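Local coordinates for protein cysteine S-methyltransferase NleE (Escherichia coli O157:H7, PDB 4R29) that binds S-adenosylmethionine and probably methylates a zinc-binding cysteine of host TAB2 and TAB3, thereby blocking NF-kappaB activation, at residues 44-49 with 117-122; 85-90 with 202-207; 109-114 with 144-149. The protein carries 1 engineered substitution. All coordinates share one frame; numbering follows the deposited sequence.

Contact 1: 44-49 with 117-122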
loop_
_atom_site.group_PDB
_atom_site.type_symbol
_atom_site.label_atom_id
_atom_site.label_comp_id
_atom_site.label_asym_id
_atom_site.label_seq_id
_atom_site.Cartn_x
_atom_site.Cartn_y
_atom_site.Cartn_z
ATOM N N LYS A 44 -2.551 18.231 -6.778
ATOM C CA LYS A 44 -3.351 19.451 -6.787
ATOM C C LYS A 44 -4.706 19.309 -6.114
ATOM O O LYS A 44 -5.314 20.314 -5.728
ATOM C CB LYS A 44 -3.529 19.982 -8.206
ATOM C CG LYS A 44 -2.273 20.604 -8.792
ATOM C CD LYS A 44 -2.540 21.174 -10.183
ATOM C CE LYS A 44 -1.239 21.584 -10.845
ATOM N NZ LYS A 44 -0.342 22.278 -9.862
ATOM N N LYS A 45 -5.193 18.081 -5.972
ATOM C CA LYS A 45 -6.376 17.873 -5.143
ATOM C C LYS A 45 -6.130 18.366 -3.714
ATOM O O LYS A 45 -7.076 18.728 -3.018
ATOM C CB LYS A 45 -6.793 16.403 -5.120
ATOM C CG LYS A 45 -7.336 15.880 -6.436
ATOM C CD LYS A 45 -7.442 14.352 -6.423
ATOM C CE LYS A 45 -7.784 13.812 -7.809
ATOM N NZ LYS A 45 -7.875 12.319 -7.835
ATOM N N TYR A 46 -4.863 18.400 -3.290
ATOM C CA TYR A 46 -4.526 18.639 -1.880
ATOM C C TYR A 46 -3.602 19.815 -1.628
ATOM O O TYR A 46 -3.494 20.283 -0.495
ATOM C CB TYR A 46 -3.901 17.385 -1.245
ATOM C CG TYR A 46 -4.637 16.118 -1.598
ATOM C CD1 TYR A 46 -5.908 15.874 -1.106
ATOM C CD2 TYR A 46 -4.067 15.174 -2.446
ATOM C CE1 TYR A 46 -6.590 14.726 -1.439
ATOM C CE2 TYR A 46 -4.741 14.030 -2.783
ATOM C CZ TYR A 46 -6.001 13.811 -2.278
ATOM O OH TYR A 46 -6.670 12.661 -2.615
ATOM N N ILE A 47 -2.916 20.281 -2.664
ATOM C CA ILE A 47 -1.983 21.393 -2.499
ATOM C C ILE A 47 -2.048 22.398 -3.645
ATOM O O ILE A 47 -2.733 22.181 -4.650
ATOM C CB ILE A 47 -0.535 20.903 -2.347
ATOM C CG1 ILE A 47 -0.030 20.314 -3.666
ATOM C CG2 ILE A 47 -0.439 19.887 -1.224
ATOM C CD1 ILE A 47 1.415 19.854 -3.624
ATOM N N SER A 48 -1.322 23.499 -3.477
ATOM C CA SER A 48 -1.281 24.563 -4.468
ATOM C C SER A 48 0.004 25.367 -4.323
ATOM O O SER A 48 0.124 26.237 -3.460
ATOM C CB SER A 48 -2.502 25.468 -4.330
ATOM O OG SER A 48 -2.708 25.816 -2.976
ATOM N N GLY A 49 0.973 25.049 -5.170
ATOM C CA GLY A 49 2.242 25.750 -5.195
ATOM C C GLY A 49 2.864 25.627 -6.572
ATOM O O GLY A 49 2.334 24.915 -7.435
ATOM N N LEU A 117 1.436 11.521 -2.820
ATOM C CA LEU A 117 2.036 11.463 -1.492
ATOM C C LEU A 117 1.386 12.454 -0.510
ATOM O O LEU A 117 1.770 12.507 0.653
ATOM C CB LEU A 117 3.551 11.660 -1.560
ATOM C CG LEU A 117 4.344 10.484 -2.142
ATOM C CD1 LEU A 117 5.852 10.787 -2.210
ATOM C CD2 LEU A 117 4.062 9.194 -1.360
ATOM N N TYR A 118 0.393 13.213 -0.984
ATOM C CA TYR A 118 -0.390 14.128 -0.135
ATOM C C TYR A 118 -1.761 13.577 0.223
ATOM O O TYR A 118 -2.588 14.271 0.825
ATOM C CB TYR A 118 -0.503 15.525 -0.767
ATOM C CG TYR A 118 0.846 16.190 -0.835
ATOM C CD1 TYR A 118 1.346 16.896 0.252
ATOM C CD2 TYR A 118 1.655 16.052 -1.961
ATOM C CE1 TYR A 118 2.595 17.475 0.206
ATOM C CE2 TYR A 118 2.912 16.625 -2.012
ATOM C CZ TYR A 118 3.376 17.336 -0.925
ATOM O OH TYR A 118 4.623 17.917 -0.969
ATOM N N ASN A 119 -1.986 12.319 -0.135
ATOM C CA ASN A 119 -3.188 11.631 0.279
ATOM C C ASN A 119 -3.393 11.773 1.785
ATOM O O ASN A 119 -2.531 11.374 2.560
ATOM C CB ASN A 119 -3.107 10.155 -0.096
ATOM C CG ASN A 119 -4.404 9.429 0.155
ATOM O OD1 ASN A 119 -5.332 9.491 -0.659
ATOM N ND2 ASN A 119 -4.485 8.739 1.285
ATOM N N PRO A 120 -4.536 12.358 2.196
ATOM C CA PRO A 120 -4.903 12.556 3.601
ATOM C C PRO A 120 -4.959 11.272 4.431
ATOM O O PRO A 120 -4.490 11.295 5.561
ATOM C CB PRO A 120 -6.286 13.204 3.506
ATOM C CG PRO A 120 -6.229 13.952 2.230
ATOM C CD PRO A 120 -5.459 13.065 1.295
ATOM N N ASP A 121 -5.520 10.190 3.892
ATOM C CA ASP A 121 -5.576 8.913 4.606
ATOM C C ASP A 121 -4.174 8.411 4.939
ATOM O O ASP A 121 -3.926 7.895 6.017
ATOM C CB ASP A 121 -6.279 7.848 3.755
ATOM C CG ASP A 121 -7.777 7.969 3.791
ATOM O OD1 ASP A 121 -8.292 8.891 4.448
ATOM O OD2 ASP A 121 -8.447 7.133 3.158
ATOM N N LEU A 122 -3.270 8.528 3.976
ATOM C CA LEU A 122 -1.917 8.039 4.155
ATOM C C LEU A 122 -1.281 8.787 5.334
ATOM O O LEU A 122 -0.609 8.187 6.171
ATOM C CB LEU A 122 -1.104 8.219 2.859
ATOM C CG LEU A 122 0.410 7.980 2.964
ATOM C CD1 LEU A 122 0.711 6.565 3.517
ATOM C CD2 LEU A 122 1.174 8.253 1.631
#

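Contact 2: 85-90 with 202-207. With SAM (S-adenosylmethionine), chain E.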
loop_
_atom_site.group_PDB
_atom_site.type_symbol
_atom_site.label_atom_id
_atom_site.label_comp_id
_atom_site.label_asym_id
_atom_site.label_seq_id
_atom_site.Cartn_x
_atom_site.Cartn_y
_atom_site.Cartn_z
ATOM N N GLU A 85 -6.785 -14.561 12.552
ATOM C CA GLU A 85 -7.570 -15.424 11.681
ATOM C C GLU A 85 -7.609 -14.818 10.278
ATOM O O GLU A 85 -7.608 -13.598 10.130
ATOM C CB GLU A 85 -9.014 -15.516 12.184
ATOM C CG GLU A 85 -9.226 -16.356 13.425
ATOM C CD GLU A 85 -10.630 -16.196 13.984
ATOM O OE1 GLU A 85 -11.518 -15.695 13.247
ATOM O OE2 GLU A 85 -10.844 -16.562 15.161
ATOM N N PRO A 86 -7.678 -15.668 9.245
ATOM C CA PRO A 86 -7.799 -15.212 7.857
ATOM C C PRO A 86 -9.005 -14.312 7.628
ATOM O O PRO A 86 -10.097 -14.562 8.148
ATOM C CB PRO A 86 -7.994 -16.517 7.079
ATOM C CG PRO A 86 -7.323 -17.542 7.892
ATOM C CD PRO A 86 -7.545 -17.131 9.331
ATOM N N ILE A 87 -8.800 -13.270 6.834
ATOM C CA ILE A 87 -9.879 -12.405 6.426
ATOM C C ILE A 87 -10.288 -12.865 5.045
ATOM O O ILE A 87 -9.559 -13.608 4.376
ATOM C CB ILE A 87 -9.411 -10.931 6.295
ATOM C CG1 ILE A 87 -8.251 -10.841 5.295
ATOM C CG2 ILE A 87 -8.986 -10.382 7.638
ATOM C CD1 ILE A 87 -8.032 -9.458 4.676
ATOM N N SER A 88 -11.450 -12.403 4.609
ATOM C CA SER A 88 -11.802 -12.516 3.214
ATOM C C SER A 88 -11.105 -11.421 2.424
ATOM O O SER A 88 -11.066 -10.251 2.840
ATOM C CB SER A 88 -13.316 -12.398 3.007
ATOM O OG SER A 88 -13.586 -12.072 1.658
ATOM N N ARG A 89 -10.557 -11.831 1.282
ATOM C CA ARG A 89 -10.020 -10.942 0.265
ATOM C C ARG A 89 -10.942 -9.740 0.011
ATOM O O ARG A 89 -10.474 -8.636 -0.299
ATOM C CB ARG A 89 -9.823 -11.746 -1.029
ATOM C CG ARG A 89 -10.085 -10.965 -2.307
ATOM C CD ARG A 89 -8.933 -10.011 -2.542
ATOM N NE ARG A 89 -9.166 -9.108 -3.664
ATOM C CZ ARG A 89 -8.379 -8.079 -3.947
ATOM N NH1 ARG A 89 -7.324 -7.828 -3.179
ATOM N NH2 ARG A 89 -8.653 -7.298 -4.982
ATOM N N ASN A 90 -12.248 -9.967 0.129
ATOM C CA ASN A 90 -13.245 -8.911 -0.065
ATOM C C ASN A 90 -13.141 -7.734 0.908
ATOM O O ASN A 90 -13.465 -6.612 0.541
ATOM C CB ASN A 90 -14.658 -9.491 -0.050
ATOM C CG ASN A 90 -14.906 -10.422 -1.218
ATOM O OD1 ASN A 90 -14.398 -10.197 -2.323
ATOM N ND2 ASN A 90 -15.661 -11.489 -0.979
ATOM N N PHE A 202 -1.021 -11.822 2.882
ATOM C CA PHE A 202 -2.143 -10.910 3.048
ATOM C C PHE A 202 -3.262 -11.512 3.897
ATOM O O PHE A 202 -4.290 -10.877 4.082
ATOM C CB PHE A 202 -2.710 -10.462 1.691
ATOM C CG PHE A 202 -1.836 -9.475 0.947
ATOM C CD1 PHE A 202 -1.395 -8.310 1.558
ATOM C CD2 PHE A 202 -1.464 -9.718 -0.374
ATOM C CE1 PHE A 202 -0.608 -7.401 0.865
ATOM C CE2 PHE A 202 -0.675 -8.813 -1.069
ATOM C CZ PHE A 202 -0.244 -7.656 -0.444
ATOM N N SER A 203 -3.066 -12.728 4.402
ATOM C CA SER A 203 -4.055 -13.366 5.287
ATOM C C SER A 203 -5.373 -13.730 4.607
ATOM O O SER A 203 -6.377 -13.853 5.270
ATOM C CB SER A 203 -4.383 -12.471 6.487
ATOM O OG SER A 203 -3.238 -12.214 7.264
ATOM N N TYR A 204 -5.386 -13.893 3.295
ATOM C CA TYR A 204 -6.624 -14.271 2.642
ATOM C C TYR A 204 -6.953 -15.698 3.043
ATOM O O TYR A 204 -6.068 -16.470 3.422
ATOM C CB TYR A 204 -6.500 -14.190 1.128
ATOM C CG TYR A 204 -6.229 -12.815 0.592
ATOM C CD1 TYR A 204 -6.429 -11.686 1.374
ATOM C CD2 TYR A 204 -5.766 -12.644 -0.710
ATOM C CE1 TYR A 204 -6.174 -10.421 0.870
ATOM C CE2 TYR A 204 -5.517 -11.388 -1.217
ATOM C CZ TYR A 204 -5.724 -10.282 -0.418
ATOM O OH TYR A 204 -5.476 -9.043 -0.930
ATOM N N MET A 205 -8.226 -16.049 2.956
ATOM C CA MET A 205 -8.625 -17.412 3.250
ATOM C C MET A 205 -8.115 -18.407 2.209
ATOM O O MET A 205 -8.097 -18.124 1.010
ATOM C CB MET A 205 -10.126 -17.494 3.443
ATOM C CG MET A 205 -10.522 -16.907 4.800
ATOM S SD MET A 205 -12.288 -16.779 4.902
ATOM C CE MET A 205 -12.602 -15.994 3.314
ATOM N N PRO A 206 -7.644 -19.561 2.687
ATOM C CA PRO A 206 -7.037 -20.597 1.840
ATOM C C PRO A 206 -7.916 -20.907 0.634
ATOM O O PRO A 206 -7.384 -21.095 -0.450
ATOM C CB PRO A 206 -6.938 -21.801 2.779
ATOM C CG PRO A 206 -6.802 -21.192 4.132
ATOM C CD PRO A 206 -7.624 -19.919 4.114
ATOM N N GLY A 207 -9.236 -20.919 0.825
ATOM C CA GLY A 207 -10.186 -21.113 -0.256
ATOM C C GLY A 207 -10.164 -20.022 -1.313
ATOM O O GLY A 207 -10.244 -20.300 -2.517
HETATM N N SAM E . -4.950 -4.295 -1.107
HETATM C CA SAM E . -4.684 -5.725 -0.953
HETATM C C SAM E . -4.419 -6.095 0.502
HETATM O O SAM E . -4.564 -7.267 0.867
HETATM O OXT SAM E . -4.032 -5.237 1.315
HETATM C CB SAM E . -3.487 -6.185 -1.780
HETATM C CG SAM E . -3.737 -6.238 -3.279
HETATM S SD SAM E . -2.534 -7.262 -4.187
HETATM C CE SAM E . -3.274 -7.033 -5.824
HETATM C "C5'" SAM E . -3.210 -8.904 -3.835
HETATM C "C4'" SAM E . -2.330 -9.986 -4.454
HETATM O "O4'" SAM E . -2.532 -11.220 -3.787
HETATM C "C3'" SAM E . -2.645 -10.212 -5.929
HETATM O "O3'" SAM E . -1.808 -9.435 -6.765
HETATM C "C2'" SAM E . -2.411 -11.696 -6.115
HETATM O "O2'" SAM E . -1.088 -11.839 -6.546
HETATM C "C1'" SAM E . -2.513 -12.294 -4.713
HETATM N N9 SAM E . -3.766 -13.036 -4.468
HETATM C C8 SAM E . -3.860 -14.322 -4.010
HETATM N N7 SAM E . -5.156 -14.650 -3.869
HETATM C C5 SAM E . -5.900 -13.580 -4.226
HETATM C C6 SAM E . -7.271 -13.377 -4.267
HETATM N N6 SAM E . -8.102 -14.351 -3.910
HETATM N N1 SAM E . -7.758 -12.160 -4.682
HETATM C C2 SAM E . -6.885 -11.148 -5.042
HETATM N N3 SAM E . -5.520 -11.353 -4.997
HETATM C C4 SAM E . -5.034 -12.553 -4.593
HETATM O O HOH W 1 -5.292 -12.301 9.535
#

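Contact 3: 109-114 with 144-149. With SAM (S-adenosylmethionine), chain E.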
loop_
_atom_site.group_PDB
_atom_site.type_symbol
_atom_site.label_atom_id
_atom_site.label_comp_id
_atom_site.label_asym_id
_atom_site.label_seq_id
_atom_site.Cartn_x
_atom_site.Cartn_y
_atom_site.Cartn_z
ATOM N N MET A 109 -0.539 -7.132 8.073
ATOM C CA MET A 109 -0.199 -6.191 6.998
ATOM C C MET A 109 -1.116 -6.187 5.781
ATOM O O MET A 109 -1.883 -7.121 5.541
ATOM C CB MET A 109 1.296 -6.204 6.609
ATOM C CG MET A 109 1.728 -7.089 5.503
ATOM S SD MET A 109 1.360 -6.678 3.762
ATOM C CE MET A 109 1.689 -8.345 3.182
ATOM N N GLY A 110 -1.071 -5.060 5.082
ATOM C CA GLY A 110 -1.855 -4.827 3.883
ATOM C C GLY A 110 -1.044 -3.923 2.974
ATOM O O GLY A 110 -0.053 -3.330 3.401
ATOM N N GLN A 111 -1.458 -3.820 1.724
ATOM C CA GLN A 111 -0.735 -3.021 0.743
ATOM C C GLN A 111 -1.787 -2.324 -0.119
ATOM O O GLN A 111 -2.800 -2.915 -0.460
ATOM C CB GLN A 111 0.197 -3.915 -0.098
ATOM C CG GLN A 111 0.874 -3.204 -1.283
ATOM C CD GLN A 111 -0.004 -3.171 -2.530
ATOM O OE1 GLN A 111 -0.568 -4.186 -2.923
ATOM N NE2 GLN A 111 -0.123 -2.009 -3.147
ATOM N N PHE A 112 -1.568 -1.055 -0.424
ATOM C CA PHE A 112 -2.472 -0.303 -1.288
ATOM C C PHE A 112 -1.670 0.748 -2.059
ATOM O O PHE A 112 -0.464 0.811 -1.927
ATOM C CB PHE A 112 -3.636 0.306 -0.482
ATOM C CG PHE A 112 -3.212 1.298 0.584
ATOM C CD1 PHE A 112 -2.823 0.861 1.856
ATOM C CD2 PHE A 112 -3.230 2.671 0.326
ATOM C CE1 PHE A 112 -2.455 1.771 2.849
ATOM C CE2 PHE A 112 -2.862 3.595 1.315
ATOM C CZ PHE A 112 -2.467 3.138 2.578
ATOM N N SER A 113 -2.334 1.572 -2.857
ATOM C CA SER A 113 -1.640 2.561 -3.680
ATOM C C SER A 113 -2.214 3.941 -3.481
ATOM O O SER A 113 -3.393 4.099 -3.163
ATOM C CB SER A 113 -1.778 2.198 -5.161
ATOM O OG SER A 113 -0.931 1.107 -5.454
ATOM N N VAL A 114 -1.386 4.953 -3.676
ATOM C CA VAL A 114 -1.897 6.314 -3.666
ATOM C C VAL A 114 -1.453 7.021 -4.939
ATOM O O VAL A 114 -0.370 6.748 -5.452
ATOM C CB VAL A 114 -1.461 7.094 -2.400
ATOM C CG1 VAL A 114 -2.059 6.460 -1.161
ATOM C CG2 VAL A 114 0.060 7.148 -2.293
ATOM N N LEU A 144 2.237 7.071 -9.167
ATOM C CA LEU A 144 1.719 6.136 -8.187
ATOM C C LEU A 144 2.787 5.684 -7.189
ATOM O O LEU A 144 3.932 5.408 -7.560
ATOM C CB LEU A 144 1.134 4.920 -8.903
ATOM C CG LEU A 144 -0.375 4.692 -8.807
ATOM C CD1 LEU A 144 -1.137 6.003 -8.655
ATOM C CD2 LEU A 144 -0.877 3.895 -10.008
ATOM N N TYR A 145 2.399 5.626 -5.919
ATOM C CA TYR A 145 3.253 5.064 -4.871
ATOM C C TYR A 145 2.583 3.871 -4.201
ATOM O O TYR A 145 1.387 3.888 -3.959
ATOM C CB TYR A 145 3.593 6.126 -3.830
ATOM C CG TYR A 145 4.536 7.156 -4.361
ATOM C CD1 TYR A 145 4.074 8.211 -5.141
ATOM C CD2 TYR A 145 5.901 7.062 -4.116
ATOM C CE1 TYR A 145 4.947 9.149 -5.652
ATOM C CE2 TYR A 145 6.782 8.003 -4.617
ATOM C CZ TYR A 145 6.299 9.043 -5.386
ATOM O OH TYR A 145 7.177 9.983 -5.885
ATOM N N ILE A 146 3.360 2.831 -3.929
ATOM C CA ILE A 146 2.888 1.692 -3.151
ATOM C C ILE A 146 3.027 1.995 -1.656
ATOM O O ILE A 146 4.052 2.521 -1.212
ATOM C CB ILE A 146 3.718 0.420 -3.463
ATOM C CG1 ILE A 146 3.760 0.154 -4.964
ATOM C CG2 ILE A 146 3.176 -0.791 -2.703
ATOM C CD1 ILE A 146 2.463 -0.283 -5.508
ATOM N N VAL A 147 1.999 1.651 -0.885
ATOM C CA VAL A 147 2.070 1.723 0.568
ATOM C C VAL A 147 1.870 0.358 1.194
ATOM O O VAL A 147 0.839 -0.291 0.998
ATOM C CB VAL A 147 1.024 2.693 1.146
ATOM C CG1 VAL A 147 1.254 2.880 2.652
ATOM C CG2 VAL A 147 1.062 4.032 0.390
ATOM N N VAL A 148 2.867 -0.084 1.946
ATOM C CA VAL A 148 2.770 -1.316 2.711
ATOM C C VAL A 148 2.569 -0.950 4.183
ATOM O O VAL A 148 3.482 -0.429 4.842
ATOM C CB VAL A 148 4.047 -2.189 2.557
ATOM C CG1 VAL A 148 3.911 -3.507 3.317
ATOM C CG2 VAL A 148 4.350 -2.467 1.077
ATOM N N VAL A 149 1.368 -1.214 4.690
ATOM C CA VAL A 149 1.015 -0.862 6.063
ATOM C C VAL A 149 1.022 -2.120 6.957
ATOM O O VAL A 149 0.466 -3.160 6.588
ATOM C CB VAL A 149 -0.363 -0.121 6.109
ATOM C CG1 VAL A 149 -1.453 -0.964 5.448
ATOM C CG2 VAL A 149 -0.759 0.278 7.555
HETATM N N SAM E . -4.950 -4.295 -1.107
HETATM C CA SAM E . -4.684 -5.725 -0.953
HETATM C C SAM E . -4.419 -6.095 0.502
HETATM O O SAM E . -4.564 -7.267 0.867
HETATM O OXT SAM E . -4.032 -5.237 1.315
HETATM C CB SAM E . -3.487 -6.185 -1.780
HETATM C CG SAM E . -3.737 -6.238 -3.279
HETATM S SD SAM E . -2.534 -7.262 -4.187
HETATM C CE SAM E . -3.274 -7.033 -5.824
HETATM C "C5'" SAM E . -3.210 -8.904 -3.835
HETATM C "C4'" SAM E . -2.330 -9.986 -4.454
HETATM O "O4'" SAM E . -2.532 -11.220 -3.787
HETATM C "C3'" SAM E . -2.645 -10.212 -5.929
HETATM O "O3'" SAM E . -1.808 -9.435 -6.765
HETATM C "C2'" SAM E . -2.411 -11.696 -6.115
HETATM O "O2'" SAM E . -1.088 -11.839 -6.546
HETATM C "C1'" SAM E . -2.513 -12.294 -4.713
HETATM N N9 SAM E . -3.766 -13.036 -4.468
HETATM C C8 SAM E . -3.860 -14.322 -4.010
HETATM N N7 SAM E . -5.156 -14.650 -3.869
HETATM C C5 SAM E . -5.900 -13.580 -4.226
HETATM C C6 SAM E . -7.271 -13.377 -4.267
HETATM N N6 SAM E . -8.102 -14.351 -3.910
HETATM N N1 SAM E . -7.758 -12.160 -4.682
HETATM C C2 SAM E . -6.885 -11.148 -5.042
HETATM N N3 SAM E . -5.520 -11.353 -4.997
HETATM C C4 SAM E . -5.034 -12.553 -4.593
#

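Contact 1: 44-49 with 117-122
Tyr46 and Ile47 meet Tyr118 and Pro120 where the antiparallel pair of short strands 47-48 and 56-57 packs against the start of helix 120-125. Asn119 is the N-cap of that helix, and the contact lies at the turn leading into it. Tyr46 buries more of its surface here than any other residue of 44-49. Its CG lies beside the backbone N (chi1 -45°), which brings one ring face down over the 118-120 backbone. Tyr118 O sits under that face, 3.7 Å from Tyr46 CG. Pro120 CD lies over the same face, offset toward the rim, 3.8 Å from the centroid of the Tyr46 ring, as a CH-pi contact. The opposite face of the same ring is covered by Lys45 CB, from its own chain neighbour. Lower down, Tyr46 CB meets Tyr118 CB at 3.9 Å, closing the two side chains together near their roots.

The Tyr118 ring lies under Ile47, whose side chain crosses it at about a right angle. Ile47 CG2 lies 4.1 Å from the centroid of the Tyr118 ring, 22° off the normal, while the extended CG1 branch carries Ile47 CD1 to the far half of the ring, 3.9 Å from Tyr118 CE2. Leu57 of the partner strand, together with Val22 and Val23 of helix 22-26, also packs on Tyr118. The strand and the residue before it meet 117-122 mainly through apolar packing, just before residues 49-52, which probably contact the host proteins. The tightest approach is Tyr46 CE1 to Pro120 CD, 3.4 Å.

Contact 2: 85-90 with 202-207
Arg89 and Tyr204 lie side by side and point the same way, with guanidinium and ring planes 68° apart. The aliphatic root of the arginine covers the phenol: Arg89 CB stands over the centre of the Tyr204 ring, 4.0 Å from its centroid, while Phe202 CB takes the opposite face. Further out, Arg89 NH1 donates to Tyr204 OH at 3.2 Å; the hydroxyl lies in the guanidinium plane, but the bond is bent at the hydrogen. A bend at chi2 (74°) brings the rest of the chain alongside the adenine, leaving Arg89 CD 3.3 Å from SAM N1 and SAM C2 over one guanidinium face. Tyr204 OH in turn donates to SAM O at 2.7 Å, so the one hydroxyl links the arginine to the methionine carboxylate. This is part of the wall of the S-adenosylmethionine pocket, built where helix 186-201 ends in a Schellman motif at Ser203 and the chain turns into helix 206-219. Ser203 O accepts a hydrogen bond from Ile87 N at 2.9 Å. Met205 lies against the loop: its CG meets Pro86 CB at 3.4 Å, and the turn at chi3 (-48°) lays Met205 CE on Ser88 CB, 3.7 Å away. Ser88 OG accepts from Asn90 N in an ST turn and also bonds to Glu208.

Contact 3: 109-114 with 144-149
Gln111 crosses Ile146 on one face of the sheet. Gln111 CB starts near the partner backbone, 3.8 Å from Val147 O. With Gln111 CG anti to the backbone N (chi1 173°), this carbon comes over Ile146, 3.6 Å from Ile146 CG2. A bend at chi2 (-85°) then turns the amide. Gln111 NE2 lies 3.5 Å from Ile146 CG2 and gives a weak hydrogen bond to Phe112 O. On the other branch, Gln111 OE1 makes a van der Waals approach to SAM CB at 3.7 Å. Phe164 of helix 155-181 and, from the loop after helix 186-201, Phe202 also pack on this side chain.

The backbone beneath is a regular antiparallel pairing of strands 109-114 and 145-151 at the centre of the Rossmann-like fold. Gly110, Phe112 and Val114 each exchange two backbone hydrogen bonds with Val149, Val147 and Tyr145 respectively. Strand 109-114 is one edge strand of a three-stranded antiparallel sheet, with 145-151 in the middle, and Gln111 belongs to a non-hydrogen-bonded pair, with its N and O turned outward. S-adenosylmethionine uses both as another strand would: Gln111 N donates to SAM OXT at 3.0 Å (167° at the hydrogen), and Gln111 O accepts from SAM N at 2.6 Å. The edge of the strand thus grips carboxylate and amino group together.

On the face carrying Phe112, Val147 and Val149, the phenyl ring runs beside Val147. Val147 CB lies over one ring face, 3.9 Å from the centroid of Phe112, and Val149 CG1 comes at the ring edge, in plane. Trp99 meets Phe112 edge-to-face, and Leu125 of helix 120-125 packs on both Phe112 and Val149.

How the contacts relate
Contact 3 lies near the centre of the folded chain (about 1 Å between centres), with contacts 1 and 2 on opposite sides of it, their centres about 32 Å apart. It touches both. Toward contact 1, Leu122 CD1 of helix 120-125 meets Val147 CG1 at 3.8 Å, and Leu117 CD1 packs on Tyr145 CZ at 3.7 Å. Toward contact 2, Phe202 CE1 lies 3.4 Å from Met109 CE. Contacts 2 and 3 both touch S-adenosylmethionine and share its methionine carboxylate: one oxygen goes to Tyr204, the other to Gln111. Arg107, Ser98 and Glu191 also hydrogen-bond to the ligand. Contact 1 is removed from the methyl donor, the side chain of Asn119 being about 13 Å from it.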